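Local coordinates for protein 2,3-dehydroadipyl-CoA hydratase (Escherichia coli, PDB 4FZW) that catalyses the reversible hydration of 2,3-dehydroadipyl-CoA to 3-hydroxyadipyl-CoA in the phenylacetate degradation pathway, at residues A89-A101 and L203-S215. Residues are numbered along the deposited sequence; the frame is centred on the assembly and turned at random.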
loop_
_atom_site.group_PDB
_atom_site.type_symbol
_atom_site.label_atom_id
_atom_site.label_comp_id
_atom_site.label_asym_id
_atom_site.label_seq_id
_atom_site.Cartn_x
_atom_site.Cartn_y
_atom_site.Cartn_z
ATOM N N ALA B 89 16.503 13.151 0.685
ATOM C CA ALA B 89 16.379 11.685 0.741
ATOM C C ALA B 89 17.650 11.054 1.267
ATOM O O ALA B 89 17.610 9.991 1.875
ATOM C CB ALA B 89 16.008 11.076 -0.619
ATOM N N ARG B 90 18.786 11.700 1.039
ATOM C CA ARG B 90 20.022 11.185 1.618
ATOM C C ARG B 90 20.065 11.410 3.127
ATOM O O ARG B 90 20.609 10.581 3.848
ATOM C CB ARG B 90 21.265 11.759 0.929
ATOM C CG ARG B 90 21.521 11.155 -0.446
ATOM C CD ARG B 90 22.347 12.075 -1.311
ATOM N NE ARG B 90 23.750 12.059 -0.921
ATOM C CZ ARG B 90 24.718 12.618 -1.634
ATOM N NH1 ARG B 90 24.426 13.224 -2.780
ATOM N NH2 ARG B 90 25.968 12.566 -1.197
ATOM N N LEU B 91 19.492 12.520 3.600
ATOM C CA LEU B 91 19.366 12.777 5.056
ATOM C C LEU B 91 18.546 11.689 5.733
ATOM O O LEU B 91 18.956 11.132 6.750
ATOM C CB LEU B 91 18.703 14.128 5.361
ATOM C CG LEU B 91 19.346 15.451 4.958
ATOM C CD1 LEU B 91 18.418 16.589 5.346
ATOM C CD2 LEU B 91 20.709 15.609 5.603
ATOM N N GLN B 92 17.386 11.404 5.143
ATOM C CA GLN B 92 16.468 10.398 5.647
ATOM C C GLN B 92 17.033 8.983 5.599
ATOM O O GLN B 92 16.556 8.106 6.296
ATOM C CB GLN B 92 15.161 10.436 4.857
ATOM C CG GLN B 92 14.418 9.112 4.892
ATOM C CD GLN B 92 13.064 9.196 4.265
ATOM O OE1 GLN B 92 12.060 9.437 4.957
ATOM N NE2 GLN B 92 13.009 8.988 2.937
ATOM N N ALA B 93 18.045 8.759 4.772
ATOM C CA ALA B 93 18.614 7.430 4.619
ATOM C C ALA B 93 19.675 7.177 5.684
ATOM O O ALA B 93 20.184 6.064 5.828
ATOM C CB ALA B 93 19.188 7.255 3.204
ATOM N N PHE B 94 19.999 8.214 6.446
ATOM C CA PHE B 94 20.898 8.041 7.570
ATOM C C PHE B 94 20.355 6.894 8.418
ATOM O O PHE B 94 19.194 6.900 8.810
ATOM C CB PHE B 94 21.016 9.338 8.378
ATOM C CG PHE B 94 21.892 9.219 9.606
ATOM C CD1 PHE B 94 23.264 9.058 9.488
ATOM C CD2 PHE B 94 21.347 9.277 10.873
ATOM C CE1 PHE B 94 24.077 8.952 10.613
ATOM C CE2 PHE B 94 22.160 9.172 12.011
ATOM C CZ PHE B 94 23.529 9.012 11.875
ATOM N N ASN B 95 21.197 5.903 8.686
ATOM C CA ASN B 95 20.733 4.634 9.239
ATOM C C ASN B 95 20.814 4.561 10.772
ATOM O O ASN B 95 20.379 3.580 11.372
ATOM C CB ASN B 95 21.519 3.480 8.598
ATOM C CG ASN B 95 23.008 3.488 8.987
ATOM O OD1 ASN B 95 23.561 4.510 9.380
ATOM N ND2 ASN B 95 23.650 2.342 8.870
ATOM N N LYS B 96 21.382 5.595 11.397
ATOM C CA LYS B 96 21.501 5.638 12.858
ATOM C C LYS B 96 20.509 6.602 13.513
ATOM O O LYS B 96 19.999 7.515 12.864
ATOM C CB LYS B 96 22.931 5.972 13.280
ATOM C CG LYS B 96 23.953 4.932 12.837
ATOM C CD LYS B 96 25.374 5.375 13.161
ATOM C CE LYS B 96 26.380 4.500 12.417
ATOM N NZ LYS B 96 27.797 4.787 12.804
ATOM N N PRO B 97 20.214 6.377 14.801
ATOM C CA PRO B 97 19.290 7.261 15.529
ATOM C C PRO B 97 19.650 8.740 15.405
ATOM O O PRO B 97 20.811 9.131 15.525
ATOM C CB PRO B 97 19.424 6.787 16.970
ATOM C CG PRO B 97 19.654 5.290 16.793
ATOM C CD PRO B 97 20.555 5.172 15.579
ATOM N N LEU B 98 18.640 9.557 15.150
ATOM C CA LEU B 98 18.847 10.962 14.864
ATOM C C LEU B 98 17.874 11.767 15.706
ATOM O O LEU B 98 16.649 11.673 15.546
ATOM C CB LEU B 98 18.636 11.231 13.369
ATOM C CG LEU B 98 18.965 12.600 12.774
ATOM C CD1 LEU B 98 20.403 13.007 13.018
ATOM C CD2 LEU B 98 18.656 12.583 11.288
ATOM N N ILE B 99 18.438 12.555 16.613
ATOM C CA ILE B 99 17.651 13.357 17.529
ATOM C C ILE B 99 17.782 14.852 17.192
ATOM O O ILE B 99 18.893 15.378 16.999
ATOM C CB ILE B 99 18.025 13.059 19.008
ATOM C CG1 ILE B 99 17.746 11.580 19.338
ATOM C CG2 ILE B 99 17.223 13.947 19.942
ATOM C CD1 ILE B 99 18.542 11.035 20.518
ATOM N N ALA B 100 16.640 15.522 17.082
ATOM C CA ALA B 100 16.620 16.955 16.862
ATOM C C ALA B 100 16.383 17.619 18.209
ATOM O O ALA B 100 15.361 17.368 18.843
ATOM C CB ALA B 100 15.514 17.327 15.899
ATOM N N ALA B 101 17.326 18.445 18.656
ATOM C CA ALA B 101 17.146 19.244 19.865
ATOM C C ALA B 101 16.772 20.636 19.436
ATOM O O ALA B 101 17.622 21.393 18.971
ATOM C CB ALA B 101 18.423 19.278 20.666
ATOM N N LEU B 203 24.135 -2.258 16.241
ATOM C CA LEU B 203 23.377 -2.997 15.226
ATOM C C LEU B 203 21.901 -3.071 15.598
ATOM O O LEU B 203 21.024 -2.933 14.730
ATOM C CB LEU B 203 23.963 -4.407 14.976
ATOM C CG LEU B 203 25.364 -4.507 14.333
ATOM C CD1 LEU B 203 25.859 -5.946 14.189
ATOM C CD2 LEU B 203 25.383 -3.824 12.993
ATOM N N ALA B 204 21.633 -3.287 16.888
ATOM C CA ALA B 204 20.271 -3.275 17.409
ATOM C C ALA B 204 19.630 -1.913 17.158
ATOM O O ALA B 204 18.482 -1.828 16.714
ATOM C CB ALA B 204 20.261 -3.611 18.890
ATOM N N LEU B 205 20.373 -0.848 17.435
ATOM C CA LEU B 205 19.861 0.485 17.141
ATOM C C LEU B 205 19.514 0.577 15.651
ATOM O O LEU B 205 18.444 1.067 15.282
ATOM C CB LEU B 205 20.846 1.579 17.566
ATOM C CG LEU B 205 21.003 1.843 19.089
ATOM C CD1 LEU B 205 22.105 2.840 19.401
ATOM C CD2 LEU B 205 19.712 2.305 19.706
ATOM N N GLN B 206 20.414 0.092 14.800
ATOM C CA GLN B 206 20.193 0.140 13.366
ATOM C C GLN B 206 19.015 -0.723 12.938
ATOM O O GLN B 206 18.168 -0.273 12.159
ATOM C CB GLN B 206 21.472 -0.223 12.628
ATOM C CG GLN B 206 22.531 0.852 12.825
ATOM C CD GLN B 206 23.939 0.434 12.437
ATOM O OE1 GLN B 206 24.333 -0.721 12.580
ATOM N NE2 GLN B 206 24.715 1.396 11.969
ATOM N N ALA B 207 18.955 -1.947 13.466
ATOM C CA ALA B 207 17.824 -2.849 13.227
ATOM C C ALA B 207 16.483 -2.224 13.634
ATOM O O ALA B 207 15.535 -2.206 12.847
ATOM C CB ALA B 207 18.021 -4.173 13.962
ATOM N N ALA B 208 16.398 -1.746 14.870
ATOM C CA ALA B 208 15.146 -1.242 15.411
ATOM C C ALA B 208 14.695 -0.013 14.644
ATOM O O ALA B 208 13.499 0.154 14.372
ATOM C CB ALA B 208 15.309 -0.907 16.879
ATOM N N LYS B 209 15.651 0.852 14.302
ATOM C CA LYS B 209 15.328 2.054 13.545
ATOM C C LYS B 209 14.716 1.694 12.196
ATOM O O LYS B 209 13.700 2.260 11.781
ATOM C CB LYS B 209 16.554 2.945 13.338
ATOM C CG LYS B 209 16.175 4.345 12.865
ATOM C CD LYS B 209 17.371 5.153 12.359
ATOM C CE LYS B 209 16.859 6.315 11.526
ATOM N NZ LYS B 209 17.823 7.435 11.379
ATOM N N GLN B 210 15.342 0.736 11.519
ATOM C CA GLN B 210 14.912 0.310 10.189
ATOM C C GLN B 210 13.468 -0.185 10.226
ATOM O O GLN B 210 12.658 0.204 9.391
ATOM C CB GLN B 210 15.858 -0.756 9.648
ATOM C CG GLN B 210 15.508 -1.205 8.219
ATOM C CD GLN B 210 15.537 -0.064 7.203
ATOM O OE1 GLN B 210 15.865 1.082 7.535
ATOM N NE2 GLN B 210 15.190 -0.378 5.957
ATOM N N ALA B 211 13.154 -1.014 11.223
ATOM C CA ALA B 211 11.773 -1.405 11.502
ATOM C C ALA B 211 10.845 -0.212 11.679
ATOM O O ALA B 211 9.718 -0.251 11.212
ATOM C CB ALA B 211 11.695 -2.311 12.731
ATOM N N LEU B 212 11.307 0.842 12.358
ATOM C CA LEU B 212 10.471 2.028 12.542
ATOM C C LEU B 212 10.242 2.796 11.234
ATOM O O LEU B 212 9.118 3.245 10.973
ATOM C CB LEU B 212 11.034 2.960 13.626
ATOM C CG LEU B 212 11.044 2.451 15.072
ATOM C CD1 LEU B 212 12.163 3.116 15.909
ATOM C CD2 LEU B 212 9.673 2.614 15.732
ATOM N N ARG B 213 11.294 2.959 10.428
ATOM C CA ARG B 213 11.158 3.609 9.115
ATOM C C ARG B 213 10.189 2.856 8.193
ATOM O O ARG B 213 9.419 3.462 7.454
ATOM C CB ARG B 213 12.512 3.723 8.417
ATOM C CG ARG B 213 13.585 4.460 9.212
ATOM C CD ARG B 213 14.945 4.290 8.553
ATOM N NE ARG B 213 14.972 4.815 7.193
ATOM C CZ ARG B 213 16.031 4.764 6.394
ATOM N NH1 ARG B 213 15.965 5.276 5.167
ATOM N NH2 ARG B 213 17.151 4.195 6.822
ATOM N N GLN B 214 10.226 1.530 8.242
ATOM C CA GLN B 214 9.396 0.737 7.347
ATOM C C GLN B 214 7.931 0.744 7.760
ATOM O O GLN B 214 7.057 0.511 6.925
ATOM C CB GLN B 214 9.915 -0.701 7.227
ATOM C CG GLN B 214 11.316 -0.825 6.594
ATOM C CD GLN B 214 11.373 -0.260 5.196
ATOM O OE1 GLN B 214 11.993 0.776 4.966
ATOM N NE2 GLN B 214 10.741 -0.953 4.240
ATOM N N SER B 215 7.659 1.010 9.037
ATOM C CA SER B 215 6.279 1.092 9.502
ATOM C C SER B 215 5.506 2.173 8.724
ATOM O O SER B 215 4.277 2.105 8.585
ATOM C CB SER B 215 6.219 1.334 11.019
ATOM O OG SER B 215 6.837 2.556 11.367
HETATM O O HOH W 1 18.771 1.830 10.270
#
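The CA atoms of Lys96 and Gln206 come closest across the contact, 5.7 Å apart. Here the loop that joins helix 84-92 to strand 98-102 runs past one side of helix 202-214. The gap widens to 9.3 Å between the CA atoms of Gln92 and Arg213.

Lys209 makes the direct hydrogen bonds of the contact. Its CG lies anti to the backbone N (chi1 -166°) and the chain stays extended, which sends the ammonium from the helix into the loop. Lys209 NZ donates to Phe94 O at 3.0 Å, from above the carbonyl plane. A second bond, to Lys96 O, is less certain because the place of that oxygen in the model is less sure. A salt bridge to Asp118 adds a further partner. Asp118 also accepts a hydrogen bond from the backbone N of Leu98, so it ties the amine to the start of the strand.

On one side of Lys209, Pro97 CG rests on Leu205 CB at 4.0 Å. On the other, the Arg213 chain bends at chi3 (60°) and lays one guanidinium face near Gln92 O. Gln92 O is 3.1 Å from Arg213 NH1, but the angle is too poor for a hydrogen bond. The Gln206 amide runs alongside the Lys96 chain, Gln206 NE2 to Lys96 CE 3.6 Å. The Lys96 amine itself goes on to Ile50 O and Ala44 O. A water bridges Asn95 O and Gln206 O, donating to both.

A methionine in place of Lys209 would probably leave Phe94 O without this donor and Asp118 without its countercharge. One buried lysine thus pins a helix-to-strand loop of the crotonase fold to helix 202-214 through the Phe94 carbonyl and, probably, that of Lys96, with Asp118 balancing the charge.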